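Long-range contact in 2-oxoglutarate (2OG) and Fe(II)-dependent oxygenase superfamily protein (Arabidopsis thaliana, PDB 6KWA), which probably catalyses the irreversible 2-oxoglutarate-dependent oxidation of the auxin indole-3-acetic acid to inactive 2-oxoindole-3-acetic acid: residues Ala42-Thr47 with Arg109-Lys114. Numbering follows the deposited sequence.
Sequences AEMKKT and REIMVK
With CG swung anti to the backbone N (chi1 -176°) and the chain bent beyond it, Met-44 carries its methyl across to Met-112, likewise anti at chi1 (-159°) and bent; CE of Met-44 lies 3.5 Å from SD of Met-112, the two thioether chains crossing at an angle. Ile-111 points toward the facing helix. Its CG2 rests against the backbone of Met-44, 3.8 Å from N, while CD1 touches both CB of Glu-43 (3.8 Å) and OG1 of Thr-47 (3.7 Å). These helices, 38-51 and 106-133, lean against the larger sheet of the double-stranded beta-helix fold of 2-oxoglutarate/Fe(II) oxygenases: both methionines also touch Phe-149 on strand 147-155, and Met-112 packs on helix 92-101 as well. The two segments run at 126° to each other, their axes 9.5 Å apart, and no hydrogen bond joins them. Thr-47 turns its hydroxyl back into its own helix, where OG1 donates to O of Glu-43 at 2.9 Å; the backbone N of Thr-47 reaches that same oxygen from the opposite face of the carbonyl plane. The methyl CG2 of Thr-47 meets CE of Met-112 at 3.9 Å. A glycine in place of Thr-47 would probably leave Met-112 CE and Ile-111 CD1 without these neighbours and Glu-43 O with one donor fewer. Met-44 lies about 10 Å, side chain to side chain, from Ser-240, a 2-oxoglutarate-binding residue with no cosubstrate bound here.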
loop_
_atom_site.group_PDB
_atom_site.type_symbol
_atom_site.label_atom_id
_atom_site.label_comp_id
_atom_site.label_asym_id
_atom_site.label_seq_id
_atom_site.Cartn_x
_atom_site.Cartn_y
_atom_site.Cartn_z
ATOM N N ALA A 42 1.899 -13.903 8.073
ATOM C CA ALA A 42 3.204 -14.564 8.080
ATOM C C ALA A 42 3.262 -15.567 6.951
ATOM O O ALA A 42 4.284 -15.702 6.276
ATOM C CB ALA A 42 3.481 -15.220 9.414
ATOM N N GLU A 43 2.145 -16.238 6.706
ATOM C CA GLU A 43 2.079 -17.215 5.625
ATOM C C GLU A 43 2.210 -16.510 4.276
ATOM O O GLU A 43 2.745 -17.076 3.295
ATOM C CB GLU A 43 0.768 -18.030 5.696
ATOM C CG GLU A 43 0.894 -19.142 6.735
ATOM C CD GLU A 43 -0.423 -19.674 7.226
ATOM O OE1 GLU A 43 -1.484 -19.308 6.673
ATOM O OE2 GLU A 43 -0.398 -20.425 8.220
ATOM N N MET A 44 1.679 -15.295 4.198
ATOM C CA MET A 44 1.806 -14.539 2.962
ATOM C C MET A 44 3.267 -14.180 2.723
ATOM O O MET A 44 3.767 -14.328 1.606
ATOM C CB MET A 44 0.926 -13.285 2.977
ATOM C CG MET A 44 0.956 -12.517 1.653
ATOM S SD MET A 44 0.155 -13.376 0.296
ATOM C CE MET A 44 1.398 -13.293 -0.978
ATOM N N LYS A 45 3.971 -13.761 3.764
ATOM C CA LYS A 45 5.367 -13.385 3.581
ATOM C C LYS A 45 6.245 -14.594 3.171
ATOM O O LYS A 45 7.168 -14.451 2.361
ATOM C CB LYS A 45 5.924 -12.736 4.843
ATOM C CG LYS A 45 7.309 -12.177 4.637
ATOM C CD LYS A 45 7.958 -11.735 5.933
ATOM C CE LYS A 45 9.385 -11.267 5.694
ATOM N NZ LYS A 45 10.121 -11.119 6.986
ATOM N N LYS A 46 5.955 -15.778 3.708
ATOM C CA LYS A 46 6.711 -16.962 3.330
ATOM C C LYS A 46 6.424 -17.306 1.868
ATOM O O LYS A 46 7.329 -17.664 1.115
ATOM C CB LYS A 46 6.337 -18.156 4.211
ATOM C CG LYS A 46 6.662 -18.038 5.696
ATOM C CD LYS A 46 6.270 -19.363 6.386
ATOM C CE LYS A 46 6.664 -19.404 7.852
ATOM N NZ LYS A 46 5.729 -18.517 8.615
ATOM N N THR A 47 5.155 -17.208 1.476
ATOM C CA THR A 47 4.764 -17.462 0.084
ATOM C C THR A 47 5.546 -16.508 -0.831
ATOM O O THR A 47 6.016 -16.914 -1.881
ATOM C CB THR A 47 3.252 -17.284 -0.121
ATOM O OG1 THR A 47 2.554 -18.222 0.692
ATOM C CG2 THR A 47 2.822 -17.491 -1.572
ATOM N N ARG A 109 -1.958 -20.866 -3.136
ATOM C CA ARG A 109 -3.080 -20.273 -3.829
ATOM C C ARG A 109 -4.086 -19.834 -2.799
ATOM O O ARG A 109 -4.607 -18.723 -2.879
ATOM C CB ARG A 109 -3.717 -21.248 -4.817
ATOM C CG ARG A 109 -4.903 -20.673 -5.575
ATOM C CD ARG A 109 -5.433 -21.650 -6.596
ATOM N NE ARG A 109 -4.376 -22.098 -7.502
ATOM C CZ ARG A 109 -4.195 -21.609 -8.721
ATOM N NH1 ARG A 109 -4.991 -20.644 -9.172
ATOM N NH2 ARG A 109 -3.216 -22.068 -9.487
ATOM N N GLU A 110 -4.307 -20.677 -1.794
ATOM C CA GLU A 110 -5.344 -20.390 -0.816
ATOM C C GLU A 110 -4.935 -19.249 0.128
ATOM O O GLU A 110 -5.776 -18.437 0.547
ATOM C CB GLU A 110 -5.654 -21.647 -0.015
ATOM C CG GLU A 110 -6.837 -22.430 -0.562
ATOM C CD GLU A 110 -7.351 -23.466 0.427
ATOM O OE1 GLU A 110 -6.675 -23.679 1.459
ATOM O OE2 GLU A 110 -8.425 -24.065 0.175
ATOM N N ILE A 111 -3.644 -19.188 0.440
ATOM C CA ILE A 111 -3.084 -18.106 1.239
ATOM C C ILE A 111 -3.298 -16.756 0.553
ATOM O O ILE A 111 -3.701 -15.773 1.176
ATOM C CB ILE A 111 -1.600 -18.343 1.510
ATOM C CG1 ILE A 111 -1.456 -19.567 2.428
ATOM C CG2 ILE A 111 -0.950 -17.088 2.120
ATOM C CD1 ILE A 111 -0.036 -20.065 2.569
ATOM N N MET A 112 -3.044 -16.738 -0.744
ATOM C CA MET A 112 -3.149 -15.548 -1.548
ATOM C C MET A 112 -4.601 -15.071 -1.617
ATOM O O MET A 112 -4.898 -13.880 -1.511
ATOM C CB MET A 112 -2.625 -15.841 -2.953
ATOM C CG MET A 112 -2.204 -14.639 -3.733
ATOM S SD MET A 112 -0.426 -14.476 -3.675
ATOM C CE MET A 112 0.073 -16.164 -4.001
ATOM N N VAL A 113 -5.499 -16.017 -1.802
ATOM C CA VAL A 113 -6.913 -15.721 -1.950
ATOM C C VAL A 113 -7.472 -15.122 -0.664
ATOM O O VAL A 113 -8.243 -14.157 -0.698
ATOM C CB VAL A 113 -7.691 -17.003 -2.367
ATOM C CG1 VAL A 113 -9.219 -16.861 -2.150
ATOM C CG2 VAL A 113 -7.369 -17.333 -3.805
ATOM N N LYS A 114 -7.048 -15.679 0.467
ATOM C CA LYS A 114 -7.519 -15.228 1.764
ATOM C C LYS A 114 -6.819 -13.909 2.192
ATOM O O LYS A 114 -7.420 -13.079 2.883
ATOM C CB LYS A 114 -7.329 -16.339 2.799
ATOM C CG LYS A 114 -8.261 -17.546 2.578
ATOM C CD LYS A 114 -9.648 -17.120 2.022
ATOM C CE LYS A 114 -10.415 -18.291 1.341
ATOM N NZ LYS A 114 -11.868 -18.028 1.085
#